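Local coordinates for protein integrase (Bovine immunodeficiency virus, PDB 3KKR) that probably inserts the DNA copy of the retroviral genome into host chromosomal DNA, through a catalytic core of the RNase H-like fold, at residues S25-A30 / T138-Y143; Q40-I45 / H68-L73. All coordinates share one frame; numbering follows the deposited sequence.

Contact 1: S25-A30 / T138-Y143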
ATOM      1  N   SER A  25       4.847  -6.496   7.215  1.00 30.18           N
ATOM      2  CA  SER A  25       6.063  -6.658   6.431  1.00 30.30           C
ATOM      3  C   SER A  25       6.651  -5.327   5.969  1.00 32.90           C
ATOM      4  O   SER A  25       7.839  -5.246   5.648  1.00 32.31           O
ATOM      5  CB  SER A  25       5.803  -7.559   5.220  1.00 32.86           C
ATOM      6  OG  SER A  25       4.759  -7.043   4.415  1.00 29.71           O
ATOM      7  N   GLY A  26       5.823  -4.287   5.952  1.00 28.71           N
ATOM      8  CA  GLY A  26       6.217  -3.014   5.389  1.00 23.14           C
ATOM      9  C   GLY A  26       6.129  -3.039   3.875  1.00 26.12           C
ATOM     10  O   GLY A  26       6.598  -2.129   3.200  1.00 27.81           O
ATOM     11  N   LEU A  27       5.523  -4.087   3.334  1.00 26.72           N
ATOM     12  CA  LEU A  27       5.334  -4.181   1.896  1.00 24.85           C
ATOM     13  C   LEU A  27       4.390  -3.098   1.399  1.00 25.34           C
ATOM     14  O   LEU A  27       3.341  -2.852   1.999  1.00 21.93           O
ATOM     15  CB  LEU A  27       4.778  -5.547   1.505  1.00 26.07           C
ATOM     16  CG  LEU A  27       4.774  -5.831   0.007  1.00 26.24           C
ATOM     17  CD1 LEU A  27       6.130  -6.384  -0.421  1.00 29.46           C
ATOM     18  CD2 LEU A  27       3.678  -6.803  -0.331  1.00 29.11           C
ATOM     19  N   VAL A  28       4.762  -2.476   0.281  1.00 29.24           N
ATOM     20  CA  VAL A  28       4.010  -1.364  -0.291  1.00 23.71           C
ATOM     21  C   VAL A  28       3.419  -1.669  -1.658  1.00 26.02           C
ATOM     22  O   VAL A  28       4.054  -2.290  -2.510  1.00 23.90           O
ATOM     23  CB  VAL A  28       4.898  -0.129  -0.455  1.00 28.65           C
ATOM     24  CG1 VAL A  28       4.120   0.991  -1.120  1.00 24.82           C
ATOM     25  CG2 VAL A  28       5.437   0.303   0.888  1.00 26.90           C
ATOM     26  N   GLU A  29       2.188  -1.210  -1.855  1.00 32.57           N
ATOM     27  CA  GLU A  29       1.508  -1.303  -3.138  1.00 26.51           C
ATOM     28  C   GLU A  29       0.950   0.064  -3.462  1.00 24.14           C
ATOM     29  O   GLU A  29       0.134   0.599  -2.721  1.00 29.99           O
ATOM     30  CB  GLU A  29       0.370  -2.315  -3.071  1.00 27.36           C
ATOM     31  CG  GLU A  29      -0.650  -2.184  -4.206  1.00 35.26           C
ATOM     32  CD  GLU A  29      -0.210  -2.871  -5.498  1.00 36.09           C
ATOM     33  OE1 GLU A  29      -1.093  -3.298  -6.267  1.00 38.75           O
ATOM     34  OE2 GLU A  29       1.009  -2.990  -5.744  1.00 31.05           O
ATOM     35  N   ALA A  30       1.401   0.642  -4.561  1.00 26.43           N
ATOM     36  CA  ALA A  30       0.987   1.992  -4.889  1.00 28.92           C
ATOM     37  C   ALA A  30       0.571   2.107  -6.349  1.00 30.46           C
ATOM     38  O   ALA A  30       0.919   1.269  -7.180  1.00 27.06           O
ATOM     39  CB  ALA A  30       2.086   2.970  -4.555  1.00 24.25           C
ATOM     40  N   THR A 138      13.698  -8.939   2.918  1.00 43.64           N
ATOM     41  CA  THR A 138      13.110  -7.736   2.361  1.00 42.03           C
ATOM     42  C   THR A 138      11.652  -7.764   2.796  1.00 34.28           C
ATOM     43  O   THR A 138      11.166  -8.793   3.248  1.00 34.80           O
ATOM     44  CB  THR A 138      13.193  -7.747   0.826  1.00 38.51           C
ATOM     45  OG1 THR A 138      12.508  -8.901   0.322  1.00 39.41           O
ATOM     46  CG2 THR A 138      14.644  -7.807   0.368  1.00 35.98           C
ATOM     47  N   PRO A 139      10.954  -6.630   2.695  1.00 35.16           N
ATOM     48  CA  PRO A 139       9.522  -6.659   2.988  1.00 26.18           C
ATOM     49  C   PRO A 139       8.789  -7.733   2.193  1.00 30.26           C
ATOM     50  O   PRO A 139       7.827  -8.300   2.691  1.00 29.82           O
ATOM     51  CB  PRO A 139       9.070  -5.267   2.558  1.00 24.75           C
ATOM     52  CG  PRO A 139      10.231  -4.412   2.887  1.00 25.52           C
ATOM     53  CD  PRO A 139      11.451  -5.252   2.546  1.00 37.87           C
ATOM     54  N   TYR A 140       9.234  -8.012   0.974  1.00 30.89           N
ATOM     55  CA  TYR A 140       8.572  -9.026   0.167  1.00 31.75           C
ATOM     56  C   TYR A 140       8.779 -10.415   0.734  1.00 34.56           C
ATOM     57  O   TYR A 140       7.851 -11.214   0.798  1.00 38.17           O
ATOM     58  CB  TYR A 140       9.080  -9.008  -1.266  1.00 31.91           C
ATOM     59  CG  TYR A 140       8.330  -9.976  -2.147  1.00 32.23           C
ATOM     60  CD1 TYR A 140       6.948 -10.077  -2.065  1.00 36.07           C
ATOM     61  CD2 TYR A 140       8.994 -10.782  -3.062  1.00 30.46           C
ATOM     62  CE1 TYR A 140       6.248 -10.951  -2.865  1.00 36.25           C
ATOM     63  CE2 TYR A 140       8.305 -11.663  -3.870  1.00 32.51           C
ATOM     64  CZ  TYR A 140       6.929 -11.743  -3.770  1.00 44.68           C
ATOM     65  OH  TYR A 140       6.220 -12.615  -4.567  1.00 45.76           O
ATOM     66  N   GLU A 141      10.008 -10.707   1.135  1.00 35.25           N
ATOM     67  CA  GLU A 141      10.330 -12.018   1.664  1.00 32.32           C
ATOM     68  C   GLU A 141       9.615 -12.221   2.978  1.00 32.25           C
ATOM     69  O   GLU A 141       9.265 -13.343   3.333  1.00 42.36           O
ATOM     70  CB  GLU A 141      11.841 -12.179   1.830  1.00 35.91           C
ATOM     71  CG  GLU A 141      12.605 -11.902   0.548  1.00 40.28           C
ATOM     72  CD  GLU A 141      14.089 -12.113   0.687  1.00 42.28           C
ATOM     73  OE1 GLU A 141      14.611 -11.989   1.813  1.00 44.75           O
ATOM     74  OE2 GLU A 141      14.734 -12.403  -0.339  1.00 43.34           O
ATOM     75  N   ILE A 142       9.384 -11.130   3.697  1.00 37.64           N
ATOM     76  CA  ILE A 142       8.657 -11.201   4.960  1.00 35.38           C
ATOM     77  C   ILE A 142       7.202 -11.525   4.697  1.00 31.83           C
ATOM     78  O   ILE A 142       6.639 -12.436   5.301  1.00 36.04           O
ATOM     79  CB  ILE A 142       8.726  -9.884   5.735  1.00 33.14           C
ATOM     80  CG1 ILE A 142      10.179  -9.548   6.075  1.00 34.28           C
ATOM     81  CG2 ILE A 142       7.861  -9.965   6.994  1.00 32.23           C
ATOM     82  CD1 ILE A 142      10.340  -8.326   6.972  1.00 34.16           C
ATOM     83  N   TYR A 143       6.603 -10.767   3.790  1.00 31.77           N
ATOM     84  CA  TYR A 143       5.219 -10.975   3.409  1.00 33.83           C
ATOM     85  C   TYR A 143       5.059 -12.382   2.838  1.00 34.80           C
ATOM     86  O   TYR A 143       4.109 -13.099   3.142  1.00 29.28           O
ATOM     87  CB  TYR A 143       4.787  -9.929   2.368  1.00 31.76           C
ATOM     88  CG  TYR A 143       3.435 -10.237   1.769  1.00 30.95           C
ATOM     89  CD1 TYR A 143       2.265  -9.770   2.361  1.00 26.28           C
ATOM     90  CD2 TYR A 143       3.327 -11.034   0.638  1.00 30.23           C
ATOM     91  CE1 TYR A 143       1.036 -10.075   1.827  1.00 29.96           C
ATOM     92  CE2 TYR A 143       2.100 -11.338   0.091  1.00 30.47           C
ATOM     93  CZ  TYR A 143       0.960 -10.862   0.692  1.00 29.53           C
ATOM     94  OH  TYR A 143      -0.264 -11.171   0.156  1.00 28.69           O
TER
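S25 and L27 meet the first turn of helix 139-151, the last of the chain, at P139, Y140, I142 and Y143, where a tight turn leads into strand 27-33, an outermost strand of the five-stranded RNase H-like sheet. Packing is densest around S25. Its CB lies 3.3 Å from P139 O and 3.6 Å from I142 CG2, while P139 CB sits 3.3 Å from S25 O, so each residue packs a side-chain carbon against the other's carbonyl oxygen. The CA atoms of S25 and P139 are 4.9 Å apart. P139 O also accepts the helical bond from Y143 N. With chi1 at 57°, S25 OG turns back over its own chain and accepts from L27 N (3.2 Å, N-H...O angle 153°), forming an ST turn; it also hydrogen-bonds E22 and borders the Y143 ring near the ring plane. G26, at positive phi, carries the chain round this turn. L27 splits its two methyls: CD1 reaches Y140 CA at 3.6 Å, and CD2 stands 4.0 Å above one face of the Y143 ring, offset toward its rim. The Y143 hydroxyl continues past the contact to T53 N, and Y52 packs edge-to-face with the ring. Packing is looser beyond these atoms: Y140 and I142 bury little area, touching mainly through Y140 CA and CB and I142 CG2. Further out E141 is exposed; with T138 it forms a capping box, in which E141 N donates to T138 OG1 and the return bond is weak. Strand and helix run nearly crosswise, at 104°. No hydrogen bond joins the segments, which implies that carbon-to-carbon and carbon-to-carbonyl packing ties the C-terminal helix to the sheet edge, while polar groups are engaged within their own segments or by neighbours such as E22 and T53.

Contact 2: Q40-I45 / H68-L73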
ATOM      1  N   GLN A  40     -11.944   5.650  -8.032  1.00 38.63           N
ATOM      2  CA  GLN A  40     -10.529   5.349  -8.186  1.00 37.59           C
ATOM      3  C   GLN A  40     -10.033   4.392  -7.110  1.00 38.55           C
ATOM      4  O   GLN A  40      -9.356   3.409  -7.412  1.00 40.65           O
ATOM      5  CB  GLN A  40      -9.716   6.636  -8.147  1.00 40.18           C
ATOM      6  CG  GLN A  40     -10.056   7.571  -9.275  1.00 39.42           C
ATOM      7  CD  GLN A  40      -9.988   6.874 -10.610  1.00 41.67           C
ATOM      8  OE1 GLN A  40      -8.912   6.492 -11.067  1.00 43.34           O
ATOM      9  NE2 GLN A  40     -11.140   6.700 -11.246  1.00 48.85           N
ATOM     10  N   VAL A  41     -10.364   4.694  -5.857  1.00 35.51           N
ATOM     11  CA  VAL A  41      -9.965   3.874  -4.723  1.00 27.95           C
ATOM     12  C   VAL A  41     -10.469   2.436  -4.867  1.00 31.68           C
ATOM     13  O   VAL A  41      -9.771   1.489  -4.521  1.00 32.47           O
ATOM     14  CB  VAL A  41     -10.470   4.487  -3.396  1.00 34.25           C
ATOM     15  CG1 VAL A  41     -10.390   3.485  -2.274  1.00 29.89           C
ATOM     16  CG2 VAL A  41      -9.673   5.731  -3.045  1.00 33.40           C
ATOM     17  N   ALA A  42     -11.680   2.278  -5.388  1.00 35.07           N
ATOM     18  CA  ALA A  42     -12.274   0.955  -5.564  1.00 31.23           C
ATOM     19  C   ALA A  42     -11.503   0.113  -6.569  1.00 30.70           C
ATOM     20  O   ALA A  42     -11.429  -1.102  -6.432  1.00 32.90           O
ATOM     21  CB  ALA A  42     -13.732   1.070  -5.981  1.00 32.59           C
ATOM     22  N   LEU A  43     -10.945   0.761  -7.587  1.00 35.51           N
ATOM     23  CA  LEU A  43     -10.125   0.080  -8.585  1.00 35.85           C
ATOM     24  C   LEU A  43      -8.797  -0.360  -7.980  1.00 34.12           C
ATOM     25  O   LEU A  43      -8.314  -1.467  -8.231  1.00 31.25           O
ATOM     26  CB  LEU A  43      -9.870   0.999  -9.779  1.00 30.49           C
ATOM     27  CG  LEU A  43     -10.797   0.839 -10.982  1.00 37.37           C
ATOM     28  CD1 LEU A  43     -12.173   0.376 -10.556  1.00 34.94           C
ATOM     29  CD2 LEU A  43     -10.877   2.136 -11.780  1.00 38.48           C
ATOM     30  N   CYS A  44      -8.215   0.525  -7.182  1.00 33.06           N
ATOM     31  CA  CYS A  44      -6.975   0.234  -6.497  1.00 27.81           C
ATOM     32  C   CYS A  44      -7.167  -0.913  -5.530  1.00 27.11           C
ATOM     33  O   CYS A  44      -6.340  -1.815  -5.457  1.00 30.93           O
ATOM     34  CB  CYS A  44      -6.486   1.471  -5.760  1.00 31.72           C
ATOM     35  SG  CYS A  44      -5.947   2.779  -6.865  1.00 36.17           S
ATOM     36  N   ILE A  45      -8.267  -0.884  -4.792  1.00 25.10           N
ATOM     37  CA  ILE A  45      -8.550  -1.939  -3.834  1.00 25.69           C
ATOM     38  C   ILE A  45      -8.767  -3.274  -4.531  1.00 27.62           C
ATOM     39  O   ILE A  45      -8.291  -4.311  -4.062  1.00 27.27           O
ATOM     40  CB  ILE A  45      -9.756  -1.589  -2.959  1.00 29.14           C
ATOM     41  CG1 ILE A  45      -9.316  -0.622  -1.854  1.00 29.45           C
ATOM     42  CG2 ILE A  45     -10.387  -2.853  -2.376  1.00 20.63           C
ATOM     43  CD1 ILE A  45     -10.467   0.031  -1.087  1.00 27.40           C
ATOM     44  N   HIS A  68     -20.000   4.768   0.314  1.00 39.27           N
ATOM     45  CA  HIS A  68     -20.744   3.514   0.344  1.00 34.28           C
ATOM     46  C   HIS A  68     -20.126   2.464  -0.569  1.00 39.31           C
ATOM     47  O   HIS A  68     -20.118   1.274  -0.253  1.00 34.38           O
ATOM     48  CB  HIS A  68     -22.203   3.728  -0.049  1.00 32.45           C
ATOM     49  CG  HIS A  68     -22.974   2.454  -0.171  1.00 39.74           C
ATOM     50  ND1 HIS A  68     -23.081   1.759  -1.357  1.00 36.88           N
ATOM     51  CD2 HIS A  68     -23.647   1.725   0.755  1.00 37.76           C
ATOM     52  CE1 HIS A  68     -23.794   0.663  -1.160  1.00 39.32           C
ATOM     53  NE2 HIS A  68     -24.153   0.624   0.111  1.00 40.11           N
ATOM     54  N   ARG A  69     -19.620   2.913  -1.712  1.00 42.10           N
ATOM     55  CA  ARG A  69     -19.012   2.015  -2.679  1.00 37.86           C
ATOM     56  C   ARG A  69     -17.859   1.219  -2.062  1.00 40.40           C
ATOM     57  O   ARG A  69     -17.770  -0.005  -2.226  1.00 37.43           O
ATOM     58  CB  ARG A  69     -18.545   2.800  -3.899  1.00 34.92           C
ATOM     59  CG  ARG A  69     -17.369   2.179  -4.586  1.00 42.87           C
ATOM     60  CD  ARG A  69     -17.390   2.450  -6.063  1.00 46.26           C
ATOM     61  NE  ARG A  69     -17.711   3.837  -6.380  1.00 48.88           N
ATOM     62  CZ  ARG A  69     -17.820   4.292  -7.626  1.00 54.97           C
ATOM     63  NH1 ARG A  69     -17.628   3.468  -8.650  1.00 47.97           N
ATOM     64  NH2 ARG A  69     -18.116   5.562  -7.853  1.00 56.59           N
ATOM     65  N   ILE A  70     -16.986   1.916  -1.339  1.00 39.14           N
ATOM     66  CA  ILE A  70     -15.859   1.280  -0.658  1.00 39.47           C
ATOM     67  C   ILE A  70     -16.320   0.335   0.448  1.00 33.72           C
ATOM     68  O   ILE A  70     -15.875  -0.804   0.525  1.00 39.00           O
ATOM     69  CB  ILE A  70     -14.898   2.324  -0.062  1.00 34.24           C
ATOM     70  CG1 ILE A  70     -14.516   3.354  -1.124  1.00 33.70           C
ATOM     71  CG2 ILE A  70     -13.670   1.647   0.515  1.00 36.57           C
ATOM     72  CD1 ILE A  70     -14.084   2.742  -2.445  1.00 38.08           C
ATOM     73  N   GLU A  71     -17.215   0.810   1.303  1.00 36.90           N
ATOM     74  CA  GLU A  71     -17.746  -0.015   2.381  1.00 37.89           C
ATOM     75  C   GLU A  71     -18.385  -1.297   1.844  1.00 37.86           C
ATOM     76  O   GLU A  71     -18.215  -2.381   2.404  1.00 43.40           O
ATOM     77  CB  GLU A  71     -18.773   0.780   3.187  1.00 36.41           C
ATOM     78  CG  GLU A  71     -18.253   2.099   3.733  1.00 39.94           C
ATOM     79  CD  GLU A  71     -19.349   2.953   4.354  1.00 44.82           C
ATOM     80  OE1 GLU A  71     -20.540   2.604   4.206  1.00 52.56           O
ATOM     81  OE2 GLU A  71     -19.022   3.979   4.991  1.00 48.55           O
ATOM     82  N   ASN A  72     -19.127  -1.160   0.754  1.00 37.32           N
ATOM     83  CA  ASN A  72     -19.810  -2.284   0.135  1.00 33.94           C
ATOM     84  C   ASN A  72     -18.813  -3.273  -0.432  1.00 35.40           C
ATOM     85  O   ASN A  72     -18.943  -4.482  -0.255  1.00 36.23           O
ATOM     86  CB  ASN A  72     -20.710  -1.777  -0.989  1.00 41.54           C
ATOM     87  CG  ASN A  72     -21.517  -2.883  -1.639  1.00 50.89           C
ATOM     88  OD1 ASN A  72     -21.264  -3.263  -2.789  1.00 49.49           O
ATOM     89  ND2 ASN A  72     -22.495  -3.411  -0.905  1.00 42.65           N
ATOM     90  N   LEU A  73     -17.820  -2.742  -1.127  1.00 38.49           N
ATOM     91  CA  LEU A  73     -16.784  -3.560  -1.726  1.00 33.94           C
ATOM     92  C   LEU A  73     -16.115  -4.416  -0.657  1.00 35.41           C
ATOM     93  O   LEU A  73     -15.982  -5.629  -0.814  1.00 35.74           O
ATOM     94  CB  LEU A  73     -15.758  -2.674  -2.425  1.00 34.86           C
ATOM     95  CG  LEU A  73     -14.666  -3.392  -3.212  1.00 37.01           C
ATOM     96  CD1 LEU A  73     -15.299  -4.212  -4.327  1.00 35.49           C
ATOM     97  CD2 LEU A  73     -13.685  -2.381  -3.773  1.00 34.94           C
TER
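I70 holds CG1 beside its backbone N (chi1 -51°) and bends again at chi2 (-48°), which carries CD1 across to V41 and A42. L73 instead sets CG anti to its backbone N, which brings CD2 up against A42 and I45. I70 CD1 then lies 3.8 Å from V41 CG1, the V41 and I70 side chains standing roughly perpendicular, and 3.9 Å from A42 CB. The other branch of I70, CG2, meets I45 CD1 at 3.9 Å. L73 CD2 approaches I45 CG2 to 3.6 Å, the two side chains lying alongside each other and running in opposite senses; it also lies 3.7 Å from A42 O. The two helices run nearly parallel, 20° between their directions and 9.7 Å between their axes. In the RNase H-like core this pairs helix 38-51, which follows edge strand 27-33, with helix 68-76, which precedes the other edge strand, 80-83. A42 is the small residue at the closest backbone approach, its CA 6.1 Å from that of I70, and its methyl is met by groups from three residues of the facing helix. One of these is the aliphatic part of R69: CD packs 3.9 Å from A42 CB at the exposed margin. On the buried side, W18 of strand 16-22 touches I45, and C64 and F65 of helix 63-66 pack on V41.

In the fold
The two contacts lie on opposite sides of the chain's centre, with their own centres about 22 Å apart, and do not touch, although strand 27-33 of contact 1 is the element just before helix 38-51 of contact 2. Contact 1 is partly buried and joins segments whose nearest ends are 108 residues apart, bringing the C-terminal helix to the edge of the sheet; contact 2 is a more local, buried helix pair, its segment ends 23 residues apart, with one exposed arginine at its margin. Neither has a cross-segment hydrogen bond. Their chemistry differs nonetheless: contact 1 mixes backbone carbonyls, a proline and a tyrosine face, whereas contact 2 relies chiefly on aliphatic branches.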